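Solute Binding Protein BlMnBP1, Blac_00780 in complex with mannopentaose (Bifidobacterium, PDB 6I5W) binds beta-manno-oligosaccharides such as mannopentaose and probably hands them to its ABC transporter for uptake by the bacterium. Local coordinates at residues Glu157-Leu162 / Tyr232-Asn237; Glu144-Lys149 / Lys163-Lys168; Ile20-Thr25 / Gln318-Ile323. One frame throughout, in Å; residues are numbered along the deposited sequence.

Contact 1: Glu157-Leu162 / Tyr232-Asn237. With ZN (zinc ion), chain R.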
ATOM      1  N   GLU A 157       9.765 -22.929   2.442  1.00 32.30           N
ATOM      2  CA  GLU A 157      10.856 -22.408   3.270  1.00 29.01           C
ATOM      3  C   GLU A 157      10.306 -21.500   4.355  1.00 32.71           C
ATOM      4  O   GLU A 157      10.728 -21.570   5.510  1.00 27.04           O
ATOM      5  CB  GLU A 157      11.886 -21.668   2.398  1.00 29.53           C
ATOM      6  CG  GLU A 157      12.870 -22.586   1.637  1.00 39.17           C
ATOM      7  CD  GLU A 157      14.101 -21.856   1.090  1.00 49.92           C
ATOM      8  OE1 GLU A 157      14.066 -20.604   0.982  1.00 39.34           O
ATOM      9  OE2 GLU A 157      15.112 -22.523   0.773  1.00 50.99           O
ATOM     10  N   PHE A 158       9.339 -20.643   4.008  1.00 31.37           N
ATOM     11  CA  PHE A 158       8.820 -19.717   4.989  1.00 25.09           C
ATOM     12  C   PHE A 158       8.090 -20.443   6.108  1.00 25.73           C
ATOM     13  O   PHE A 158       8.232 -20.088   7.284  1.00 25.04           O
ATOM     14  CB  PHE A 158       7.887 -18.690   4.282  1.00 24.61           C
ATOM     15  CG  PHE A 158       7.347 -17.646   5.173  1.00 19.60           C
ATOM     16  CD1 PHE A 158       8.158 -16.631   5.622  1.00 27.57           C
ATOM     17  CD2 PHE A 158       6.013 -17.631   5.511  1.00 30.75           C
ATOM     18  CE1 PHE A 158       7.665 -15.628   6.416  1.00 28.59           C
ATOM     19  CE2 PHE A 158       5.503 -16.630   6.313  1.00 25.91           C
ATOM     20  CZ  PHE A 158       6.354 -15.629   6.768  1.00 27.31           C
ATOM     21  N   GLN A 159       7.247 -21.414   5.759  1.00 25.86           N
ATOM     22  CA  GLN A 159       6.574 -22.206   6.795  1.00 29.07           C
ATOM     23  C   GLN A 159       7.594 -22.920   7.690  1.00 29.77           C
ATOM     24  O   GLN A 159       7.440 -22.999   8.912  1.00 28.88           O
ATOM     25  CB  GLN A 159       5.641 -23.242   6.152  1.00 28.27           C
ATOM     26  CG  GLN A 159       4.488 -22.692   5.376  1.00 26.28           C
ATOM     27  CD  GLN A 159       3.617 -21.768   6.203  1.00 35.55           C
ATOM     28  OE1 GLN A 159       3.374 -22.026   7.402  1.00 23.02           O
ATOM     29  NE2 GLN A 159       3.126 -20.673   5.556  1.00 24.77           N
ATOM     30  N   ALA A 160       8.632 -23.470   7.096  1.00 30.28           N
ATOM     31  CA  ALA A 160       9.646 -24.138   7.890  1.00 30.99           C
ATOM     32  C   ALA A 160      10.351 -23.136   8.795  1.00 32.89           C
ATOM     33  O   ALA A 160      10.674 -23.472   9.940  1.00 26.11           O
ATOM     34  CB  ALA A 160      10.627 -24.854   6.959  1.00 23.37           C
ATOM     35  N   ASP A 161      10.541 -21.891   8.332  1.00 32.52           N
ATOM     36  CA  ASP A 161      11.153 -20.886   9.198  1.00 30.81           C
ATOM     37  C   ASP A 161      10.214 -20.463  10.317  1.00 25.63           C
ATOM     38  O   ASP A 161      10.635 -20.296  11.471  1.00 29.14           O
ATOM     39  CB  ASP A 161      11.576 -19.667   8.394  1.00 18.82           C
ATOM     40  CG  ASP A 161      12.835 -19.906   7.597  1.00 32.48           C
ATOM     41  OD1 ASP A 161      13.421 -21.026   7.662  1.00 39.49           O
ATOM     42  OD2 ASP A 161      13.259 -18.952   6.893  1.00 33.18           O
ATOM     43  N   LEU A 162       8.939 -20.291  10.007  1.00 30.74           N
ATOM     44  CA  LEU A 162       7.954 -19.992  11.033  1.00 27.67           C
ATOM     45  C   LEU A 162       7.934 -21.077  12.106  1.00 29.68           C
ATOM     46  O   LEU A 162       7.842 -20.781  13.300  1.00 26.00           O
ATOM     47  CB  LEU A 162       6.585 -19.866  10.341  1.00 29.73           C
ATOM     48  CG  LEU A 162       5.906 -18.515  10.093  1.00 34.55           C
ATOM     49  CD1 LEU A 162       6.808 -17.558   9.420  1.00 32.12           C
ATOM     50  CD2 LEU A 162       4.610 -18.712   9.280  1.00 26.48           C
ATOM     51  N   TYR A 232      -2.959 -18.892   5.036  1.00 25.81           N
ATOM     52  CA  TYR A 232      -3.750 -19.999   5.516  1.00 26.80           C
ATOM     53  C   TYR A 232      -2.855 -20.964   6.286  1.00 29.55           C
ATOM     54  O   TYR A 232      -3.109 -21.260   7.461  1.00 28.75           O
ATOM     55  CB  TYR A 232      -4.449 -20.689   4.349  1.00 25.31           C
ATOM     56  CG  TYR A 232      -5.329 -21.832   4.804  1.00 31.64           C
ATOM     57  CD1 TYR A 232      -4.788 -23.069   5.147  1.00 29.74           C
ATOM     58  CD2 TYR A 232      -6.720 -21.661   4.909  1.00 36.43           C
ATOM     59  CE1 TYR A 232      -5.609 -24.107   5.581  1.00 34.34           C
ATOM     60  CE2 TYR A 232      -7.528 -22.702   5.329  1.00 33.50           C
ATOM     61  CZ  TYR A 232      -6.979 -23.910   5.682  1.00 33.15           C
ATOM     62  OH  TYR A 232      -7.813 -24.923   6.116  1.00 36.80           O
ATOM     63  N   ASP A 233      -1.749 -21.412   5.686  1.00 28.13           N
ATOM     64  CA  ASP A 233      -0.926 -22.397   6.405  1.00 29.83           C
ATOM     65  C   ASP A 233      -0.362 -21.817   7.693  1.00 37.71           C
ATOM     66  O   ASP A 233      -0.281 -22.527   8.702  1.00 32.60           O
ATOM     67  CB  ASP A 233       0.202 -22.906   5.519  1.00 28.83           C
ATOM     68  CG  ASP A 233      -0.306 -23.766   4.404  1.00 28.84           C
ATOM     69  OD1 ASP A 233      -1.487 -24.186   4.493  1.00 36.41           O
ATOM     70  OD2 ASP A 233       0.439 -23.996   3.427  1.00 31.92           O
ATOM     71  N   ALA A 234       0.034 -20.537   7.695  1.00 30.36           N
ATOM     72  CA  ALA A 234       0.643 -20.004   8.901  1.00 30.90           C
ATOM     73  C   ALA A 234      -0.330 -20.082  10.053  1.00 28.43           C
ATOM     74  O   ALA A 234       0.068 -20.324  11.195  1.00 31.37           O
ATOM     75  CB  ALA A 234       1.123 -18.580   8.666  1.00 28.50           C
ATOM     76  N   VAL A 235      -1.607 -19.896   9.779  1.00 29.07           N
ATOM     77  CA  VAL A 235      -2.609 -19.857  10.832  1.00 26.92           C
ATOM     78  C   VAL A 235      -2.964 -21.266  11.241  1.00 30.11           C
ATOM     79  O   VAL A 235      -2.984 -21.612  12.430  1.00 30.20           O
ATOM     80  CB  VAL A 235      -3.867 -19.094  10.336  1.00 33.45           C
ATOM     81  CG1 VAL A 235      -4.992 -19.147  11.360  1.00 38.61           C
ATOM     82  CG2 VAL A 235      -3.545 -17.629  10.014  1.00 26.73           C
ATOM     83  N   ALA A 236      -3.242 -22.103  10.251  1.00 22.33           N
ATOM     84  CA  ALA A 236      -3.668 -23.471  10.518  1.00 32.55           C
ATOM     85  C   ALA A 236      -2.564 -24.281  11.184  1.00 35.47           C
ATOM     86  O   ALA A 236      -2.852 -25.153  12.003  1.00 34.11           O
ATOM     87  CB  ALA A 236      -4.123 -24.099   9.207  1.00 28.54           C
ATOM     88  N   ASN A 237      -1.286 -24.003  10.868  1.00 36.30           N
ATOM     89  CA  ASN A 237      -0.176 -24.633  11.554  1.00 32.75           C
ATOM     90  C   ASN A 237       0.057 -24.075  12.936  1.00 36.80           C
ATOM     91  O   ASN A 237       0.990 -24.501  13.601  1.00 34.64           O
ATOM     92  CB  ASN A 237       1.119 -24.463  10.768  1.00 29.06           C
ATOM     93  CG  ASN A 237       1.111 -25.217   9.500  1.00 32.56           C
ATOM     94  OD1 ASN A 237       0.502 -26.256   9.416  1.00 37.91           O
ATOM     95  ND2 ASN A 237       1.795 -24.682   8.481  1.00 37.38           N
TER
HETATM   96 ZN    ZN R 721      15.002 -21.275   6.199  1.00 66.56          ZN
HETATM   97  O   HOH W   1       2.429 -21.964   2.609  1.00 30.01           O

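Contact 2: Glu144-Lys149 / Lys163-Lys168. With ZN (zinc ion), chain B.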
ATOM      1  N   GLU A 144      17.561 -14.704  14.262  1.00 38.15           N
ATOM      2  CA  GLU A 144      18.843 -15.236  14.722  1.00 39.66           C
ATOM      3  C   GLU A 144      18.634 -16.233  15.845  1.00 33.01           C
ATOM      4  O   GLU A 144      19.202 -17.324  15.840  1.00 33.02           O
ATOM      5  CB  GLU A 144      19.736 -14.087  15.189  1.00 42.26           C
ATOM      6  CG  GLU A 144      20.233 -13.247  14.039  1.00 50.97           C
ATOM      7  CD  GLU A 144      20.691 -11.876  14.455  1.00 53.34           C
ATOM      8  OE1 GLU A 144      20.377 -11.455  15.595  1.00 54.50           O
ATOM      9  OE2 GLU A 144      21.375 -11.236  13.636  1.00 58.44           O
ATOM     10  N   GLU A 145      17.797 -15.872  16.822  1.00 37.58           N
ATOM     11  CA  GLU A 145      17.495 -16.769  17.931  1.00 32.58           C
ATOM     12  C   GLU A 145      17.050 -18.130  17.435  1.00 45.30           C
ATOM     13  O   GLU A 145      17.394 -19.154  18.017  1.00 40.51           O
ATOM     14  CB  GLU A 145      16.414 -16.153  18.782  1.00 33.06           C
ATOM     15  CG  GLU A 145      16.325 -16.622  20.184  1.00 36.66           C
ATOM     16  CD  GLU A 145      16.131 -15.442  21.127  1.00 64.23           C
ATOM     17  OE1 GLU A 145      17.120 -15.058  21.806  1.00 68.33           O
ATOM     18  OE2 GLU A 145      15.007 -14.876  21.161  1.00 62.95           O
ATOM     19  N   ALA A 146      16.294 -18.167  16.354  1.00 30.40           N
ATOM     20  CA  ALA A 146      15.816 -19.420  15.800  1.00 33.04           C
ATOM     21  C   ALA A 146      16.828 -20.103  14.896  1.00 34.97           C
ATOM     22  O   ALA A 146      16.496 -21.142  14.337  1.00 36.82           O
ATOM     23  CB  ALA A 146      14.522 -19.188  14.996  1.00 38.30           C
ATOM     24  N   GLY A 147      18.009 -19.541  14.692  1.00 41.91           N
ATOM     25  CA  GLY A 147      18.980 -20.134  13.789  1.00 42.54           C
ATOM     26  C   GLY A 147      18.729 -19.975  12.307  1.00 41.87           C
ATOM     27  O   GLY A 147      19.350 -20.675  11.504  1.00 47.07           O
ATOM     28  N   ILE A 148      17.880 -19.036  11.903  1.00 45.52           N
ATOM     29  CA  ILE A 148      17.574 -18.849  10.487  1.00 43.04           C
ATOM     30  C   ILE A 148      18.722 -18.091   9.832  1.00 48.87           C
ATOM     31  O   ILE A 148      19.029 -16.957  10.212  1.00 49.44           O
ATOM     32  CB  ILE A 148      16.223 -18.125  10.299  1.00 43.78           C
ATOM     33  CG1 ILE A 148      15.190 -18.890  11.141  1.00 46.22           C
ATOM     34  CG2 ILE A 148      15.899 -18.020   8.807  1.00 33.59           C
ATOM     35  CD1 ILE A 148      13.781 -18.380  11.114  1.00 40.68           C
ATOM     36  N   LYS A 149      19.330 -18.704   8.823  1.00 51.10           N
ATOM     37  CA  LYS A 149      20.551 -18.215   8.199  1.00 53.35           C
ATOM     38  C   LYS A 149      20.303 -17.580   6.842  1.00 56.10           C
ATOM     39  O   LYS A 149      20.967 -16.599   6.497  1.00 52.98           O
ATOM     40  CB  LYS A 149      21.567 -19.365   8.055  1.00 69.08           C
ATOM     41  CG  LYS A 149      21.105 -20.572   7.207  1.00 74.94           C
ATOM     42  CD  LYS A 149      22.226 -21.637   7.064  1.00 74.67           C
ATOM     43  CE  LYS A 149      22.253 -22.304   5.676  1.00 73.04           C
ATOM     44  NZ  LYS A 149      22.902 -21.436   4.640  1.00 81.06           N
ATOM     45  N   LYS A 163       7.987 -22.349  11.689  1.00 38.22           N
ATOM     46  CA  LYS A 163       8.025 -23.467  12.638  1.00 33.20           C
ATOM     47  C   LYS A 163       9.186 -23.329  13.606  1.00 29.32           C
ATOM     48  O   LYS A 163       9.035 -23.492  14.831  1.00 27.23           O
ATOM     49  CB  LYS A 163       8.132 -24.773  11.877  1.00 29.10           C
ATOM     50  CG  LYS A 163       8.196 -25.987  12.778  1.00 39.14           C
ATOM     51  CD  LYS A 163       8.127 -27.256  11.933  1.00 47.34           C
ATOM     52  CE  LYS A 163       8.615 -28.477  12.704  1.00 62.87           C
ATOM     53  NZ  LYS A 163       7.811 -28.731  13.935  1.00 75.19           N
ATOM     54  N   LEU A 164      10.354 -23.012  13.067  1.00 24.59           N
ATOM     55  CA  LEU A 164      11.515 -22.827  13.911  1.00 30.04           C
ATOM     56  C   LEU A 164      11.327 -21.680  14.885  1.00 31.36           C
ATOM     57  O   LEU A 164      11.747 -21.782  16.033  1.00 31.58           O
ATOM     58  CB  LEU A 164      12.747 -22.611  13.026  1.00 25.97           C
ATOM     59  CG  LEU A 164      13.579 -23.835  12.668  1.00 42.93           C
ATOM     60  CD1 LEU A 164      12.749 -25.045  12.338  1.00 51.67           C
ATOM     61  CD2 LEU A 164      14.453 -23.408  11.499  1.00 48.00           C
ATOM     62  N   ILE A 165      10.724 -20.562  14.447  1.00 30.83           N
ATOM     63  CA  ILE A 165      10.421 -19.479  15.365  1.00 22.51           C
ATOM     64  C   ILE A 165       9.501 -19.973  16.481  1.00 22.10           C
ATOM     65  O   ILE A 165       9.729 -19.686  17.668  1.00 27.42           O
ATOM     66  CB  ILE A 165       9.832 -18.254  14.617  1.00 25.26           C
ATOM     67  CG1 ILE A 165      10.921 -17.643  13.739  1.00 23.84           C
ATOM     68  CG2 ILE A 165       9.344 -17.269  15.599  1.00 23.45           C
ATOM     69  CD1 ILE A 165      10.451 -17.021  12.521  1.00 30.68           C
ATOM     70  N   LYS A 166       8.433 -20.693  16.113  1.00 22.61           N
ATOM     71  CA  LYS A 166       7.486 -21.185  17.134  1.00 23.32           C
ATOM     72  C   LYS A 166       8.158 -22.141  18.116  1.00 33.96           C
ATOM     73  O   LYS A 166       7.896 -22.121  19.330  1.00 34.33           O
ATOM     74  CB  LYS A 166       6.329 -21.904  16.430  1.00 31.16           C
ATOM     75  CG  LYS A 166       5.208 -22.385  17.312  1.00 30.59           C
ATOM     76  CD  LYS A 166       4.546 -21.246  18.001  1.00 38.89           C
ATOM     77  CE  LYS A 166       3.225 -21.682  18.602  1.00 51.89           C
ATOM     78  NZ  LYS A 166       2.508 -20.563  19.280  1.00 56.53           N
ATOM     79  N   GLU A 167       9.003 -23.025  17.603  1.00 32.86           N
ATOM     80  CA  GLU A 167       9.632 -24.055  18.446  1.00 39.49           C
ATOM     81  C   GLU A 167      10.754 -23.490  19.307  1.00 35.63           C
ATOM     82  O   GLU A 167      10.894 -23.865  20.475  1.00 33.28           O
ATOM     83  CB  GLU A 167      10.184 -25.168  17.579  1.00 30.26           C
ATOM     84  CG  GLU A 167       9.122 -25.992  16.857  1.00 51.67           C
ATOM     85  CD  GLU A 167       9.704 -27.224  16.178  1.00 67.24           C
ATOM     86  OE1 GLU A 167      10.945 -27.296  16.020  1.00 63.48           O
ATOM     87  OE2 GLU A 167       8.915 -28.120  15.809  1.00 78.59           O
ATOM     88  N   LYS A 168      11.535 -22.549  18.772  1.00 38.11           N
ATOM     89  CA  LYS A 168      12.744 -22.115  19.468  1.00 34.94           C
ATOM     90  C   LYS A 168      12.641 -20.754  20.146  1.00 35.38           C
ATOM     91  O   LYS A 168      13.560 -20.430  20.908  1.00 28.55           O
ATOM     92  CB  LYS A 168      13.931 -22.090  18.498  1.00 41.98           C
ATOM     93  CG  LYS A 168      13.924 -23.321  17.595  1.00 39.26           C
ATOM     94  CD  LYS A 168      15.245 -24.008  17.444  1.00 46.66           C
ATOM     95  CE  LYS A 168      16.279 -23.146  16.782  1.00 44.52           C
ATOM     96  NZ  LYS A 168      17.352 -23.948  16.100  1.00 59.81           N
TER
HETATM   97 ZN    ZN B 726      22.449  -9.677  14.163  1.00 84.58          ZN

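Contact 3: Ile20-Thr25 / Gln318-Ile323. With ZN (zinc ion), chain Y.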
ATOM      1  N   ILE A  20      -0.629  33.882  -2.535  1.00 59.82           N
ATOM      2  CA  ILE A  20      -1.848  33.294  -1.984  1.00 58.24           C
ATOM      3  C   ILE A  20      -1.857  33.405  -0.464  1.00 46.33           C
ATOM      4  O   ILE A  20      -0.841  33.210   0.212  1.00 51.64           O
ATOM      5  CB  ILE A  20      -1.995  31.819  -2.420  1.00 62.35           C
ATOM      6  CG1 ILE A  20      -1.957  31.700  -3.948  1.00 65.36           C
ATOM      7  CG2 ILE A  20      -3.308  31.228  -1.902  1.00 52.83           C
ATOM      8  CD1 ILE A  20      -1.941  30.269  -4.487  1.00 75.81           C
ATOM      9  N   LYS A  21      -3.028  33.720   0.072  1.00 36.37           N
ATOM     10  CA  LYS A  21      -3.328  33.525   1.486  1.00 47.05           C
ATOM     11  C   LYS A  21      -4.655  32.789   1.505  1.00 47.92           C
ATOM     12  O   LYS A  21      -5.669  33.348   1.088  1.00 48.33           O
ATOM     13  CB  LYS A  21      -3.398  34.835   2.264  1.00 50.83           C
ATOM     14  CG  LYS A  21      -4.473  34.891   3.356  1.00 56.40           C
ATOM     15  CD  LYS A  21      -4.117  34.090   4.617  1.00 66.30           C
ATOM     16  CE  LYS A  21      -5.323  33.938   5.566  1.00 64.23           C
ATOM     17  NZ  LYS A  21      -5.408  32.583   6.197  1.00 65.60           N
ATOM     18  N   THR A  22      -4.637  31.536   1.945  1.00 51.54           N
ATOM     19  CA  THR A  22      -5.858  30.774   2.163  1.00 50.56           C
ATOM     20  C   THR A  22      -5.588  29.682   3.195  1.00 48.57           C
ATOM     21  O   THR A  22      -4.466  29.506   3.689  1.00 40.30           O
ATOM     22  CB  THR A  22      -6.390  30.152   0.867  1.00 49.64           C
ATOM     23  OG1 THR A  22      -7.617  29.472   1.153  1.00 59.98           O
ATOM     24  CG2 THR A  22      -5.402  29.166   0.285  1.00 45.93           C
ATOM     25  N   THR A  23      -6.643  28.951   3.526  1.00 49.22           N
ATOM     26  CA  THR A  23      -6.562  27.818   4.435  1.00 49.42           C
ATOM     27  C   THR A  23      -7.050  26.591   3.690  1.00 54.37           C
ATOM     28  O   THR A  23      -8.172  26.591   3.172  1.00 46.31           O
ATOM     29  CB  THR A  23      -7.399  28.041   5.692  1.00 59.31           C
ATOM     30  OG1 THR A  23      -6.755  29.028   6.511  1.00 63.79           O
ATOM     31  CG2 THR A  23      -7.556  26.704   6.442  1.00 56.28           C
ATOM     32  N   ILE A  24      -6.213  25.559   3.632  1.00 50.27           N
ATOM     33  CA  ILE A  24      -6.587  24.311   2.990  1.00 50.06           C
ATOM     34  C   ILE A  24      -6.640  23.208   4.044  1.00 39.87           C
ATOM     35  O   ILE A  24      -5.955  23.244   5.074  1.00 35.08           O
ATOM     36  CB  ILE A  24      -5.643  23.909   1.844  1.00 38.34           C
ATOM     37  CG1 ILE A  24      -4.195  23.909   2.307  1.00 38.84           C
ATOM     38  CG2 ILE A  24      -5.782  24.837   0.649  1.00 39.53           C
ATOM     39  CD1 ILE A  24      -3.230  23.515   1.196  1.00 44.30           C
ATOM     40  N   THR A  25      -7.495  22.238   3.791  1.00 32.39           N
ATOM     41  CA  THR A  25      -7.713  21.127   4.697  1.00 42.25           C
ATOM     42  C   THR A  25      -7.207  19.844   4.047  1.00 40.94           C
ATOM     43  O   THR A  25      -7.594  19.505   2.920  1.00 31.31           O
ATOM     44  CB  THR A  25      -9.191  21.048   5.054  1.00 47.02           C
ATOM     45  OG1 THR A  25      -9.497  22.146   5.929  1.00 42.09           O
ATOM     46  CG2 THR A  25      -9.524  19.737   5.696  1.00 43.25           C
ATOM     47  N   GLN A 318      -7.370  25.265  -5.087  1.00 40.15           N
ATOM     48  CA  GLN A 318      -6.698  24.264  -5.900  1.00 38.40           C
ATOM     49  C   GLN A 318      -5.231  24.617  -6.090  1.00 42.81           C
ATOM     50  O   GLN A 318      -4.355  23.740  -6.028  1.00 34.84           O
ATOM     51  CB  GLN A 318      -7.402  24.123  -7.255  1.00 35.81           C
ATOM     52  CG  GLN A 318      -8.876  23.725  -7.182  1.00 32.80           C
ATOM     53  CD  GLN A 318      -9.436  23.396  -8.564  1.00 44.37           C
ATOM     54  OE1 GLN A 318      -8.743  23.562  -9.579  1.00 36.00           O
ATOM     55  NE2 GLN A 318     -10.687  22.910  -8.617  1.00 44.47           N
ATOM     56  N   GLU A 319      -4.942  25.896  -6.313  1.00 36.16           N
ATOM     57  CA  GLU A 319      -3.559  26.330  -6.470  1.00 49.57           C
ATOM     58  C   GLU A 319      -2.763  26.007  -5.219  1.00 37.62           C
ATOM     59  O   GLU A 319      -1.680  25.415  -5.283  1.00 39.47           O
ATOM     60  CB  GLU A 319      -3.490  27.837  -6.743  1.00 61.83           C
ATOM     61  CG  GLU A 319      -3.256  28.268  -8.186  1.00 77.77           C
ATOM     62  CD  GLU A 319      -2.880  29.769  -8.303  1.00124.03           C
ATOM     63  OE1 GLU A 319      -3.706  30.596  -8.736  1.00127.29           O
ATOM     64  OE2 GLU A 319      -1.752  30.155  -7.937  1.00152.59           O
ATOM     65  N   ALA A 320      -3.284  26.422  -4.058  1.00 32.49           N
ATOM     66  CA  ALA A 320      -2.594  26.184  -2.799  1.00 42.10           C
ATOM     67  C   ALA A 320      -2.431  24.689  -2.554  1.00 33.77           C
ATOM     68  O   ALA A 320      -1.370  24.242  -2.127  1.00 33.81           O
ATOM     69  CB  ALA A 320      -3.362  26.861  -1.660  1.00 39.43           C
ATOM     70  N   SER A 321      -3.474  23.905  -2.824  1.00 36.58           N
ATOM     71  CA  SER A 321      -3.368  22.464  -2.683  1.00 34.33           C
ATOM     72  C   SER A 321      -2.261  21.914  -3.583  1.00 34.92           C
ATOM     73  O   SER A 321      -1.392  21.175  -3.128  1.00 28.09           O
ATOM     74  CB  SER A 321      -4.724  21.823  -2.990  1.00 33.31           C
ATOM     75  OG  SER A 321      -5.682  22.174  -1.986  1.00 32.00           O
ATOM     76  N   MET A 322      -2.224  22.331  -4.850  1.00 30.04           N
ATOM     77  CA  MET A 322      -1.251  21.735  -5.749  1.00 33.15           C
ATOM     78  C   MET A 322       0.174  22.132  -5.374  1.00 31.94           C
ATOM     79  O   MET A 322       1.108  21.335  -5.520  1.00 33.39           O
ATOM     80  CB  MET A 322      -1.604  22.116  -7.173  1.00 33.80           C
ATOM     81  CG  MET A 322      -0.954  21.185  -8.169  1.00 38.18           C
ATOM     82  SD  MET A 322      -1.399  21.537  -9.869  1.00 45.95           S
ATOM     83  CE  MET A 322      -3.127  21.039  -9.886  1.00 39.93           C
ATOM     84  N   ILE A 323       0.342  23.340  -4.862  1.00 32.41           N
ATOM     85  CA  ILE A 323       1.644  23.801  -4.396  1.00 39.36           C
ATOM     86  C   ILE A 323       2.104  22.933  -3.235  1.00 37.82           C
ATOM     87  O   ILE A 323       3.254  22.523  -3.180  1.00 28.19           O
ATOM     88  CB  ILE A 323       1.554  25.294  -4.012  1.00 36.49           C
ATOM     89  CG1 ILE A 323       1.374  26.145  -5.278  1.00 42.07           C
ATOM     90  CG2 ILE A 323       2.778  25.789  -3.274  1.00 35.30           C
ATOM     91  CD1 ILE A 323       0.984  27.559  -4.983  1.00 43.70           C
TER
HETATM   92 ZN    ZN Y 728      -2.466  32.109  -7.969  1.00129.13          ZN

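Contact 1: Glu157-Leu162 / Tyr232-Asn237
Gln159 reaches across to Asp233, Ala234 and Asn237 where helices 155-168 and 223-236 run side by side, their local axes 10.4 Å apart and 24° from parallel. With CG beside the backbone N, a bend at chi2 (-56°) brings the amide against Asp233 and Ala234. Asp233 CB lies over one face of the Gln159 amide, 3.7 Å from CD; the amide and carboxylate planes stand nearly perpendicular. At the amide's oxygen end, Asn237 ND2 donates to Gln159 OE1 over 3.3 Å; the bond runs in the amide plane of Asn237, but the donor stands well above the carbonyl plane of Gln159, and the bend at the hydrogen (143°) also argues for a modest bond. The nitrogen end is held more loosely. Gln159 NE2 gives weak bonds to Thr230 O and to a water that in turn donates to Asp233 OD2 over 3.0 Å, while the same carboxylate is paired with Lys229. Replacing Gln159, an alanine here would remove the amide and is likely both to deprive Asn237 ND2 of this acceptor and to open a gap over Asp233 CB. Farther on, Asp161 is turned from the interface and binds a zinc ion through OD1 at 2.2 Å. Leu162 then closes the segment's apolar share, its CD2 meeting Ala234 CB at 3.5 Å. Beneath this seam runs strand 172-174: Leu162 rests on Pro173, and Ala234 shares Leu174 with Phe158, whose ring carries Leu162 CD1 over one face, toward the rim. The far face of helix 223-236 packs through Tyr232 and Val235 against helix 393-403, so the helix pair is bordered by both that strand and that helix.

Contact 2: Glu144-Lys149 / Lys163-Lys168
Ala146 and Ile165 bring their CA atoms within 5.4 Å as the chain leaves helix 140-145 through a Schellman motif at Gly147, recognised by phi 76° and two bonds back into the last turn, one of them Gly147 N to Glu144 O. Ala146 is the central contact: its methyl lies 3.9 Å from Leu164 O and 4.1 Å from Ile165 CG1, so a single small side chain touches both backbone and side chain of the helix it faces. Ile148 adds the second apolar touch. With CG1 beside the backbone N and the chain extended at chi2 (-180°), its CD1 is carried to 3.9 Å from Ile165 CD1, and the two isoleucines cross at about a right angle. Lys168 comes from the end of the helix; despite bends at chi2 and chi3 its chain reaches out across the contact, setting CE 3.2 Å from Ala146 O. Its NZ is also near that oxygen, but the angle is too poor for a hydrogen bond, so the approach counts as packing of the methylene. Glu144, which faces elsewhere, binds a zinc ion through OE2 at 2.0 Å. The contact thus joins the C-terminal exit of helix 140-145 to the last turns of helix 155-168, and Ile165 extends it inward, lying on Val142 and Phe143 of helix 140-145 and on Pro173 of strand 172-174.

Contact 3: Ile20-Thr25 / Gln318-Ile323
Thr22 and Ile24 each set a carbon branch between the backbone N and the carbonyl carbon, CG2 in Thr22 and CG1 in Ile24 (chi1 53°), and both branches end against Ala320. Ile20 takes the other course: CG1 stays beside the backbone N (chi1 -56°) and an extended chi2 sends CD1 out to the helix. The contact is built almost wholly of these carbons. Thr22 CG2 meets Ala320 CB at 3.6 Å, the tightest methyl-to-methyl touch here. Ile24 straddles the same turn, its CG2 lying 3.9 Å from Ala320 CB and 3.7 Å from Ser321 OG, while its CD1 approaches Ala320 O. The Ser321 hydroxyl is hydrogen-bonded to Lys317 O of its own helix, and Ile24 CG2 packs against it. At the other end Ile20 CD1 lies 4.0 Å from Ile323 CD1 and 3.5 Å from Glu319 OE2, the Ile20 and Glu319 side chains crossing obliquely. The Glu319 carboxylate grips a zinc ion through both oxygens, OE1 and OE2 each at 2.1 Å, and OE1 also accepts a hydrogen bond from Lys315; the residue is poorly ordered, so its exact pose deserves caution. Ile20, Thr22 and Ile24 point toward the helix, Lys21, Thr23 and Thr25 away; within the strand (22-25) this is the alternation expected with a helix over one face. The local axes of strand 22-25 and helix 318-323 cross at -62° and pass 8.7 Å apart. Strand 22-28 pairs in parallel with strands 57-63 and 84-86, and Ala320 also rests on Ile57, so helix 315-330 covers more than one strand. Such helix-on-parallel-sheet packing is characteristic of the alpha/beta lobes of periplasmic-binding-protein folds, the family to which this solute-binding protein belongs.

How the contacts relate
Contacts 1 and 2 are neighbours, their centres 12 Å apart; both use helix 155-168 and they touch where Asp161 OD2 of contact 1 lies 3.4 Å from Ile148 CG2 of contact 2. Contact 3 stands apart, 49 Å from contact 1 and 52 Å from contact 2 between centres, on the opposite side of the chain's centre. In sequence the segments run 20-25, 144-149, 157-162, 163-168, 232-237 and 318-323, so contacts 1 and 2 interleave, while contact 3 joins widely separated parts of the chain on either side of them. This return of the chain is consistent with two lobes flanking the glycan pocket, as in other solute-binding proteins.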